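Local coordinates for protein peptidoglycan-N-acetylglucosamine deacetylase BC_1974 (Bacillus cereus, PDB 5N1P) that removes the N-acetyl group from N-acetylglucosamine residues of peptidoglycan by metal-dependent hydrolysis, releasing acetate, at residues A[7-12]-A[161-166]; A[57-62]-A[95-100]; A[30-35]-A[52-57]. One frame throughout, in Å; residues are numbered along the deposited sequence.

Contact 1. Residues A[7-12]-A[161-166]. With ZN (zinc ion), chain F; 8GK (~{N}-oxidanylnaphthalene-1-carboxamide), chain E.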
loop_
_atom_site.group_PDB
_atom_site.type_symbol
_atom_site.label_atom_id
_atom_site.label_comp_id
_atom_site.label_asym_id
_atom_site.label_seq_id
_atom_site.Cartn_x
_atom_site.Cartn_y
_atom_site.Cartn_z
ATOM N N THR A 7 -3.348 -3.495 -0.559
ATOM C CA THR A 7 -2.204 -2.634 -0.243
ATOM C C THR A 7 -2.342 -2.071 1.167
ATOM O O THR A 7 -3.439 -1.702 1.608
ATOM C CB THR A 7 -2.023 -1.463 -1.258
ATOM O OG1 THR A 7 -3.073 -0.485 -1.105
ATOM C CG2 THR A 7 -2.007 -1.992 -2.701
ATOM N N PHE A 8 -1.222 -2.024 1.880
ATOM C CA PHE A 8 -1.227 -1.627 3.281
ATOM C C PHE A 8 -0.244 -0.499 3.485
ATOM O O PHE A 8 0.945 -0.671 3.252
ATOM C CB PHE A 8 -0.858 -2.804 4.186
ATOM C CG PHE A 8 -1.803 -3.955 4.081
ATOM C CD1 PHE A 8 -2.980 -3.952 4.806
ATOM C CD2 PHE A 8 -1.535 -5.017 3.223
ATOM C CE1 PHE A 8 -3.886 -5.013 4.704
ATOM C CE2 PHE A 8 -2.432 -6.084 3.115
ATOM C CZ PHE A 8 -3.614 -6.072 3.852
ATOM N N ASP A 9 -0.755 0.637 3.941
ATOM C CA ASP A 9 0.027 1.859 4.140
ATOM C C ASP A 9 0.395 2.121 5.600
ATOM O O ASP A 9 -0.322 1.707 6.517
ATOM C CB ASP A 9 -0.760 3.089 3.666
ATOM C CG ASP A 9 -0.877 3.199 2.157
ATOM O OD1 ASP A 9 -0.384 2.316 1.440
ATOM O OD2 ASP A 9 -1.496 4.200 1.692
ATOM N N ASP A 10 1.501 2.848 5.775
ATOM C CA ASP A 10 1.888 3.572 6.999
ATOM C C ASP A 10 2.728 2.728 7.956
ATOM O O ASP A 10 3.147 3.225 9.003
ATOM C CB ASP A 10 0.689 4.146 7.783
ATOM C CG ASP A 10 -0.140 5.168 6.993
ATOM O OD1 ASP A 10 0.295 5.663 5.937
ATOM O OD2 ASP A 10 -1.250 5.506 7.462
ATOM N N GLY A 11 2.999 1.476 7.602
ATOM C CA GLY A 11 3.765 0.601 8.476
ATOM C C GLY A 11 5.272 0.602 8.235
ATOM O O GLY A 11 5.815 1.507 7.579
ATOM N N PRO A 12 5.973 -0.412 8.766
ATOM C CA PRO A 12 5.387 -1.493 9.573
ATOM C C PRO A 12 4.996 -1.057 10.975
ATOM O O PRO A 12 5.295 0.058 11.423
ATOM C CB PRO A 12 6.508 -2.546 9.653
ATOM C CG PRO A 12 7.516 -2.151 8.604
ATOM C CD PRO A 12 7.397 -0.652 8.473
ATOM N N LEU A 161 -7.056 0.041 -0.714
ATOM C CA LEU A 161 -6.343 0.828 0.289
ATOM C C LEU A 161 -6.726 0.428 1.704
ATOM O O LEU A 161 -7.887 0.574 2.115
ATOM C CB LEU A 161 -6.613 2.331 0.104
ATOM C CG LEU A 161 -6.053 3.226 1.215
ATOM C CD1 LEU A 161 -4.514 3.218 1.238
ATOM C CD2 LEU A 161 -6.591 4.654 1.104
ATOM N N MET A 162 -5.735 -0.077 2.436
ATOM C CA MET A 162 -5.877 -0.370 3.852
ATOM C C MET A 162 -4.626 0.103 4.594
ATOM O O MET A 162 -3.647 0.533 3.980
ATOM C CB MET A 162 -6.104 -1.864 4.087
ATOM C CG MET A 162 -7.348 -2.357 3.406
ATOM S SD MET A 162 -7.679 -4.087 3.693
ATOM C CE MET A 162 -8.206 -4.021 5.401
ATOM N N HIS A 163 -4.673 0.024 5.917
ATOM C CA HIS A 163 -3.571 0.487 6.753
ATOM C C HIS A 163 -3.286 -0.557 7.810
ATOM O O HIS A 163 -4.139 -0.807 8.667
ATOM C CB HIS A 163 -3.909 1.844 7.401
ATOM C CG HIS A 163 -4.221 2.926 6.412
ATOM N ND1 HIS A 163 -5.461 3.071 5.827
ATOM C CD2 HIS A 163 -3.444 3.908 5.892
ATOM C CE1 HIS A 163 -5.438 4.100 4.998
ATOM N NE2 HIS A 163 -4.225 4.622 5.015
ATOM N N ASP A 164 -2.108 -1.182 7.767
ATOM C CA ASP A 164 -1.848 -2.284 8.700
ATOM C C ASP A 164 -1.456 -1.793 10.094
ATOM O O ASP A 164 -1.232 -2.609 10.984
ATOM C CB ASP A 164 -0.791 -3.263 8.151
ATOM C CG ASP A 164 0.541 -2.597 7.822
ATOM O OD1 ASP A 164 0.528 -1.485 7.264
ATOM O OD2 ASP A 164 1.603 -3.209 8.102
ATOM N N ILE A 165 -1.440 -0.479 10.300
ATOM C CA ILE A 165 -1.116 0.073 11.615
ATOM C C ILE A 165 -2.352 0.170 12.503
ATOM O O ILE A 165 -2.258 0.570 13.659
ATOM C CB ILE A 165 -0.464 1.458 11.500
ATOM C CG1 ILE A 165 -1.360 2.410 10.712
ATOM C CG2 ILE A 165 0.891 1.308 10.850
ATOM C CD1 ILE A 165 -1.035 3.879 10.930
ATOM N N HIS A 166 -3.505 -0.206 11.955
ATOM C CA HIS A 166 -4.759 -0.202 12.707
ATOM C C HIS A 166 -5.310 -1.613 12.858
ATOM O O HIS A 166 -5.400 -2.358 11.875
ATOM C CB HIS A 166 -5.793 0.691 12.025
ATOM C CG HIS A 166 -5.391 2.131 11.967
ATOM N ND1 HIS A 166 -5.684 2.942 10.893
ATOM C CD2 HIS A 166 -4.719 2.903 12.851
ATOM C CE1 HIS A 166 -5.207 4.153 11.116
ATOM N NE2 HIS A 166 -4.614 4.155 12.298
HETATM ZN ZN ZN F . -0.548 7.195 4.677
HETATM C C1 8GK E . -2.884 7.855 2.873
HETATM C C2 8GK E . -4.107 8.687 2.671
HETATM C C3 8GK E . -4.522 9.509 3.709
HETATM C C4 8GK E . -5.646 10.310 3.545
HETATM C C5 8GK E . -6.350 10.300 2.340
HETATM C C6 8GK E . -5.930 9.477 1.301
HETATM C C7 8GK E . -4.803 8.674 1.468
HETATM C C8 8GK E . -6.053 11.122 4.595
HETATM C C9 8GK E . -5.355 11.136 5.800
HETATM C C10 8GK E . -4.233 10.331 5.962
HETATM C C11 8GK E . -3.820 9.522 4.912
HETATM O O12 8GK E . -1.829 8.450 2.967
HETATM N N13 8GK E . -2.945 6.529 2.983
HETATM O O14 8GK E . -2.015 5.920 3.826
HETATM O O HOH W 1 2.520 -0.531 5.655
HETATM O O HOH W 2 -2.248 7.395 6.206
#
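The imidazole of His163 has the hydroxamate oxygen O14 of the bound inhibitor at its edge, 2.8 Å from NE2, while the CB of Asp9 and the OD2 of Asp10 approach the ring obliquely. The carboxylate of Asp10 is turned 44° from this ring, and its OD2 comes within 3.1 Å of His163 CD2. On the reverse side of the sheet the Phe8 ring is met obliquely by the CB atoms of Met162 and Asp164, and Met162 SD makes an oblique Met-aromatic contact, 5.1 Å from the centroid of the Phe8 ring. Strands 2-9 and 157-163 are parallel neighbours in the curled sheet of the NodB-homology (CE4) fold, a distorted beta/alpha barrel, and their C-terminal ends carry the active site. Met162 is gripped between two backbone bonds, its N giving to Thr7 O and its O receiving Asp9 N. Alternation along the strands sends Phe8 and Met162 toward helix 167-182, and Asp9 and His163 toward the pocket.

Asp10 OD1 binds zinc at 2.1 Å, with His59 and His63 as the other protein ligands; both hydroxamate oxygens and a water complete the shell. The inferred proton acceptor, Asp9, lays OD2 2.8 Å from O14; its OD1 is held by a salt bridge to Arg97. In the inferred proton donor, His163, ND1 is hydrogen-bonded to Asp130 OD1, which fixes the ring rotation and keeps NE2 directed at the inhibitor. Past the strands, CG of Asp164 sits between its own N and carbonyl carbon (chi1 57°), a torsion that brings OD1 beside Phe8 CB. Asp164 OD2 is hydrogen-bonded to Thr16 OG1, and a water lies 2.7 Å from Asp164 OD1 and also meets Phe8 O and Gly11 N.

Contact 2. Residues A[57-62]-A[95-100]. With ZN (zinc ion), chain F; 8GK (~{N}-oxidanylnaphthalene-1-carboxamide), chain E.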
loop_
_atom_site.group_PDB
_atom_site.type_symbol
_atom_site.label_atom_id
_atom_site.label_comp_id
_atom_site.label_asym_id
_atom_site.label_seq_id
_atom_site.Cartn_x
_atom_site.Cartn_y
_atom_site.Cartn_z
ATOM N N GLY A 57 7.155 -1.209 -0.995
ATOM C CA GLY A 57 7.371 0.079 -1.641
ATOM C C GLY A 57 7.396 1.215 -0.636
ATOM O O GLY A 57 7.387 0.991 0.573
ATOM N N MET A 58 7.401 2.444 -1.150
ATOM C CA MET A 58 7.656 3.621 -0.325
ATOM C C MET A 58 6.413 4.472 -0.086
ATOM O O MET A 58 5.609 4.665 -0.997
ATOM C CB MET A 58 8.720 4.514 -0.975
ATOM C CG MET A 58 10.142 3.956 -0.883
ATOM S SD MET A 58 10.528 2.695 -2.104
ATOM C CE MET A 58 10.243 3.626 -3.607
ATOM N N HIS A 59 6.302 5.014 1.124
ATOM C CA HIS A 59 5.176 5.898 1.487
ATOM C C HIS A 59 5.668 7.202 2.123
ATOM O O HIS A 59 4.904 7.869 2.808
ATOM C CB HIS A 59 4.220 5.180 2.443
ATOM C CG HIS A 59 2.868 5.825 2.584
ATOM N ND1 HIS A 59 2.157 6.328 1.514
ATOM C CD2 HIS A 59 2.074 5.982 3.671
ATOM C CE1 HIS A 59 0.988 6.782 1.940
ATOM N NE2 HIS A 59 0.913 6.590 3.246
ATOM N N SER A 60 6.937 7.531 1.867
ATOM C CA SER A 60 7.624 8.778 2.232
ATOM C C SER A 60 8.290 8.710 3.613
ATOM O O SER A 60 8.271 7.671 4.286
ATOM C CB SER A 60 6.690 9.998 2.172
ATOM O OG SER A 60 5.972 10.194 3.389
ATOM N N MET A 61 8.920 9.816 4.001
ATOM C CA MET A 61 9.616 9.927 5.283
ATOM C C MET A 61 8.766 10.641 6.326
ATOM O O MET A 61 8.674 10.211 7.475
ATOM C CB MET A 61 10.935 10.695 5.118
ATOM C CG MET A 61 11.970 10.020 4.248
ATOM S SD MET A 61 12.525 8.387 4.812
ATOM C CE MET A 61 13.129 8.734 6.452
ATOM N N THR A 62 8.147 11.740 5.913
ATOM C CA THR A 62 7.452 12.627 6.841
ATOM C C THR A 62 5.939 12.477 6.811
ATOM O O THR A 62 5.261 12.880 7.759
ATOM C CB THR A 62 7.778 14.100 6.552
ATOM O OG1 THR A 62 7.222 14.474 5.279
ATOM C CG2 THR A 62 9.281 14.312 6.534
ATOM N N LEU A 95 8.134 1.517 -6.776
ATOM C CA LEU A 95 6.751 1.973 -6.614
ATOM C C LEU A 95 6.549 2.786 -5.344
ATOM O O LEU A 95 6.953 2.385 -4.251
ATOM C CB LEU A 95 5.794 0.777 -6.626
ATOM C CG LEU A 95 4.303 1.136 -6.654
ATOM C CD1 LEU A 95 3.936 1.861 -7.957
ATOM C CD2 LEU A 95 3.487 -0.141 -6.466
ATOM N N THR A 96 5.913 3.941 -5.502
ATOM C CA THR A 96 5.569 4.811 -4.396
ATOM C C THR A 96 4.047 4.936 -4.299
ATOM O O THR A 96 3.337 4.804 -5.291
ATOM C CB THR A 96 6.176 6.222 -4.562
ATOM O OG1 THR A 96 5.499 6.916 -5.628
ATOM C CG2 THR A 96 7.649 6.123 -4.895
ATOM N N ARG A 97 3.580 5.162 -3.084
ATOM C CA ARG A 97 2.167 5.457 -2.804
ATOM C C ARG A 97 2.132 6.836 -2.152
ATOM O O ARG A 97 2.721 7.044 -1.095
ATOM C CB ARG A 97 1.585 4.359 -1.904
ATOM C CG ARG A 97 0.393 4.699 -1.018
ATOM C CD ARG A 97 -0.939 4.758 -1.758
ATOM N NE ARG A 97 -1.306 3.641 -2.626
ATOM C CZ ARG A 97 -1.867 2.497 -2.229
ATOM N NH1 ARG A 97 -2.031 2.234 -0.935
ATOM N NH2 ARG A 97 -2.219 1.580 -3.130
ATOM N N PRO A 98 1.479 7.811 -2.804
ATOM C CA PRO A 98 1.511 9.166 -2.232
ATOM C C PRO A 98 0.688 9.283 -0.961
ATOM O O PRO A 98 -0.478 8.895 -0.942
ATOM C CB PRO A 98 0.881 10.052 -3.327
ATOM C CG PRO A 98 0.856 9.213 -4.562
ATOM C CD PRO A 98 0.811 7.766 -4.119
ATOM N N PRO A 99 1.287 9.833 0.100
ATOM C CA PRO A 99 0.434 10.207 1.222
ATOM C C PRO A 99 -0.691 11.141 0.752
ATOM O O PRO A 99 -0.437 12.073 -0.006
ATOM C CB PRO A 99 1.402 10.918 2.161
ATOM C CG PRO A 99 2.722 10.252 1.898
ATOM C CD PRO A 99 2.719 9.978 0.413
ATOM N N TYR A 100 -1.914 10.863 1.193
ATOM C CA TYR A 100 -3.116 11.629 0.835
ATOM C C TYR A 100 -3.512 11.460 -0.634
ATOM O O TYR A 100 -4.420 12.144 -1.123
ATOM C CB TYR A 100 -2.950 13.122 1.182
ATOM C CG TYR A 100 -2.455 13.293 2.595
ATOM C CD1 TYR A 100 -3.296 13.057 3.687
ATOM C CD2 TYR A 100 -1.139 13.632 2.847
ATOM C CE1 TYR A 100 -2.826 13.183 4.988
ATOM C CE2 TYR A 100 -0.666 13.753 4.137
ATOM C CZ TYR A 100 -1.511 13.524 5.201
ATOM O OH TYR A 100 -1.016 13.634 6.484
HETATM ZN ZN ZN F . -0.548 7.195 4.677
HETATM C C1 8GK E . -2.884 7.855 2.873
HETATM C C2 8GK E . -4.107 8.687 2.671
HETATM C C3 8GK E . -4.522 9.509 3.709
HETATM C C4 8GK E . -5.646 10.310 3.545
HETATM C C5 8GK E . -6.350 10.300 2.340
HETATM C C6 8GK E . -5.930 9.477 1.301
HETATM C C7 8GK E . -4.803 8.674 1.468
HETATM C C8 8GK E . -6.053 11.122 4.595
HETATM C C9 8GK E . -5.355 11.136 5.800
HETATM C C10 8GK E . -4.233 10.331 5.962
HETATM C C11 8GK E . -3.820 9.522 4.912
HETATM O O12 8GK E . -1.829 8.450 2.967
HETATM N N13 8GK E . -2.945 6.529 2.983
HETATM O O14 8GK E . -2.015 5.920 3.826
HETATM O O HOH W 2 -2.248 7.395 6.206
#
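His59 binds zinc through one ring nitrogen and a backbone carbonyl of the facing segment through the other. NE2 lies 2.1 Å from zinc, and ND1 donates to Arg97 O at 2.8 Å. That oxygen lies almost in the imidazole plane, yet the nitrogen stands 46° out of the carbonyl plane, so the bond does not use a lone-pair direction. With CG anti to the backbone N (chi1 -164°), the ring extends along the 95-100 segment, and the two bonds at its edge fix its rotation. Pro99 CG rests over one face in a CH-pi contact, 4.1 Å from the centroid and offset toward the rim; it also touches Ser60 OG. This hydroxyl donates to His59 O in the carbonyl plane, on a lone pair, and bonds His63 N.

Behind the metal ligand the two chains run roughly the same way, joined by one beta bridge between Met58 and Thr96. Met58 N gives to Leu95 O, and Arg97 N gives to Met58 O at 3.0 Å. The bridge ties the end of strand 55-58, in the main sheet of the CE4 fold, to the short strand 95-96. His59 shares the zinc with Asp10 and His63 in the Asp-His-His metal site of this family.

The bent side chain of Met58 brings CE within 3.8 Å of Thr96 CG2. Arg97 leaves only its aliphatic start beside the histidine, CG 3.5 Å from ND1; its guanidinium leads away, NE to Trp122 O and NH1 to Thr7 OG1. Beyond Pro99, Tyr100 N donates nearly straight to inhibitor O12 at 3.0 Å, while Tyr100 CE1 approaches C10 of the naphthalene.

Contact 3. Residues A[30-35]-A[52-57]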
loop_
_atom_site.group_PDB
_atom_site.type_symbol
_atom_site.label_atom_id
_atom_site.label_comp_id
_atom_site.label_asym_id
_atom_site.label_seq_id
_atom_site.Cartn_x
_atom_site.Cartn_y
_atom_site.Cartn_z
ATOM N N ALA A 30 0.521 -9.573 -1.057
ATOM C CA ALA A 30 0.021 -8.216 -0.936
ATOM C C ALA A 30 1.145 -7.219 -1.148
ATOM O O ALA A 30 2.279 -7.604 -1.461
ATOM C CB ALA A 30 -0.620 -8.018 0.434
ATOM N N THR A 31 0.818 -5.937 -0.979
ATOM C CA THR A 31 1.758 -4.849 -1.246
ATOM C C THR A 31 1.777 -3.927 -0.037
ATOM O O THR A 31 0.727 -3.601 0.500
ATOM C CB THR A 31 1.335 -4.092 -2.522
ATOM O OG1 THR A 31 1.369 -5.001 -3.635
ATOM C CG2 THR A 31 2.241 -2.895 -2.805
ATOM N N PHE A 32 2.970 -3.524 0.399
ATOM C CA PHE A 32 3.133 -2.702 1.592
ATOM C C PHE A 32 3.838 -1.413 1.238
ATOM O O PHE A 32 4.853 -1.453 0.557
ATOM C CB PHE A 32 3.959 -3.445 2.658
ATOM C CG PHE A 32 3.248 -4.624 3.250
ATOM C CD1 PHE A 32 3.288 -5.861 2.631
ATOM C CD2 PHE A 32 2.491 -4.476 4.397
ATOM C CE1 PHE A 32 2.606 -6.938 3.160
ATOM C CE2 PHE A 32 1.813 -5.551 4.947
ATOM C CZ PHE A 32 1.868 -6.789 4.324
ATOM N N PHE A 33 3.335 -0.282 1.727
ATOM C CA PHE A 33 3.950 1.017 1.468
ATOM C C PHE A 33 4.386 1.608 2.796
ATOM O O PHE A 33 3.560 1.922 3.656
ATOM C CB PHE A 33 2.964 1.944 0.728
ATOM C CG PHE A 33 2.657 1.490 -0.672
ATOM C CD1 PHE A 33 3.617 1.594 -1.676
ATOM C CD2 PHE A 33 1.401 0.984 -0.988
ATOM C CE1 PHE A 33 3.333 1.209 -2.974
ATOM C CE2 PHE A 33 1.111 0.578 -2.298
ATOM C CZ PHE A 33 2.074 0.687 -3.283
ATOM N N LEU A 34 5.702 1.696 2.973
ATOM C CA LEU A 34 6.291 1.906 4.284
ATOM C C LEU A 34 6.760 3.333 4.509
ATOM O O LEU A 34 7.259 3.984 3.589
ATOM C CB LEU A 34 7.480 0.962 4.462
ATOM C CG LEU A 34 7.224 -0.526 4.180
ATOM C CD1 LEU A 34 8.484 -1.305 4.576
ATOM C CD2 LEU A 34 6.003 -0.993 4.950
ATOM N N ILE A 35 6.640 3.786 5.754
ATOM C CA ILE A 35 7.134 5.100 6.168
ATOM C C ILE A 35 8.534 4.944 6.738
ATOM O O ILE A 35 8.787 4.034 7.514
ATOM C CB ILE A 35 6.211 5.730 7.204
ATOM C CG1 ILE A 35 4.854 6.033 6.557
ATOM C CG2 ILE A 35 6.851 6.984 7.787
ATOM C CD1 ILE A 35 3.826 6.618 7.508
ATOM N N GLU A 52 8.473 -13.017 2.138
ATOM C CA GLU A 52 7.280 -13.853 2.045
ATOM C C GLU A 52 6.447 -13.525 0.814
ATOM O O GLU A 52 5.277 -13.890 0.731
ATOM C CB GLU A 52 6.463 -13.740 3.341
ATOM C CG GLU A 52 7.303 -14.263 4.517
ATOM C CD GLU A 52 6.581 -14.307 5.851
ATOM O OE1 GLU A 52 5.391 -13.963 5.913
ATOM O OE2 GLU A 52 7.224 -14.706 6.845
ATOM N N GLY A 53 7.076 -12.862 -0.152
ATOM C CA GLY A 53 6.495 -12.707 -1.470
ATOM C C GLY A 53 5.720 -11.430 -1.695
ATOM O O GLY A 53 5.116 -11.238 -2.750
ATOM N N HIS A 54 5.721 -10.545 -0.706
ATOM C CA HIS A 54 4.966 -9.312 -0.845
ATOM C C HIS A 54 5.827 -8.230 -1.444
ATOM O O HIS A 54 7.049 -8.272 -1.352
ATOM C CB HIS A 54 4.423 -8.867 0.513
ATOM C CG HIS A 54 3.720 -9.967 1.238
ATOM N ND1 HIS A 54 2.511 -10.474 0.819
ATOM C CD2 HIS A 54 4.085 -10.686 2.324
ATOM C CE1 HIS A 54 2.144 -11.453 1.636
ATOM N NE2 HIS A 54 3.084 -11.601 2.551
ATOM N N TYR A 55 5.182 -7.257 -2.064
ATOM C CA TYR A 55 5.925 -6.124 -2.579
ATOM C C TYR A 55 6.099 -5.063 -1.494
ATOM O O TYR A 55 5.143 -4.688 -0.843
ATOM C CB TYR A 55 5.221 -5.509 -3.790
ATOM C CG TYR A 55 6.074 -4.436 -4.417
ATOM C CD1 TYR A 55 5.946 -3.108 -4.018
ATOM C CD2 TYR A 55 7.011 -4.747 -5.383
ATOM C CE1 TYR A 55 6.743 -2.113 -4.576
ATOM C CE2 TYR A 55 7.813 -3.755 -5.961
ATOM C CZ TYR A 55 7.660 -2.451 -5.555
ATOM O OH TYR A 55 8.441 -1.465 -6.125
ATOM N N VAL A 56 7.331 -4.594 -1.322
ATOM C CA VAL A 56 7.623 -3.506 -0.398
ATOM C C VAL A 56 7.977 -2.236 -1.170
ATOM O O VAL A 56 8.956 -2.200 -1.910
ATOM C CB VAL A 56 8.777 -3.853 0.540
ATOM C CG1 VAL A 56 9.097 -2.669 1.407
ATOM C CG2 VAL A 56 8.413 -5.082 1.384
ATOM N N GLY A 57 7.155 -1.209 -0.995
ATOM C CA GLY A 57 7.371 0.079 -1.641
ATOM C C GLY A 57 7.396 1.215 -0.636
ATOM O O GLY A 57 7.387 0.991 0.573
#
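Phe32 and His54 meet as an offset edge-to-face pair: the edge of the phenyl ring is directed at the imidazole face, planes 78° and centroids 5.6 Å apart. Phe32 CE1 does the touching, 3.7 Å from His54 CB, which lies in the phenyl plane, and close to His54 CG. The imidazole is held from its own edge, where Ala30 N donates to ND1 at 2.9 Å, 9° out of the ring plane, making ND1 an acceptor and setting the ring rotation. CG of His54 lies anti to the carbonyl carbon (chi1 -50°), which puts the ring beside Ala30, roughly across the following strand and tilted back.

On the same side as Phe32, Leu34 CD1 packs against Val56 CG1 at 3.5 Å, and helix 43-51 covers both side chains. The other side of the sheet carries Thr31 and Tyr55 side by side, with Thr31 CG2 3.9 Å from Tyr55 CD1. Their polar ends reach elsewhere, Thr31 OG1 to Tyr190 N and Tyr55 OH to Glu192 and Leu95 N. Farther along this side Gly57 presents only backbone to Phe33, whose CD1 lies 3.9 Å from Gly57 C.

Four backbone bonds join the chains: Tyr55 N to Ala30 O, Phe32 N to Tyr55 O, Gly57 N to Phe32 O at 2.8 Å and Leu34 N to Gly57 O. Helix 43-51 ends in a Schellman motif with Gly53 (positive phi) as C-prime residue, and His54 leads into strand 55-58. Two parallel neighbouring strands connected through helices form a beta-alpha-beta crossover, the repeating element of the beta/alpha barrel of CE4 deacetylases.

Overall arrangement
All three contacts are buried, and all reach the same parallel sheet. Contacts 1 and 3 are pairings of neighbouring strands, joined by backbone bonds between Phe8 and both Thr31 and Phe33; contact 2 shares Gly57 with contact 3 and carries strand 55-58 on toward the metal. Chemistry changes with position: contact 3 is mostly apolar and aromatic, with no metal ligand, whereas contacts 1 and 2 each supply one zinc ligand, from their first segment, and touch the inhibitor with both. Arg97 ties contact 2 to contact 1. Phe33 of contact 3 touches Asp9, Arg97 and His59, so all three contacts meet at its side chain.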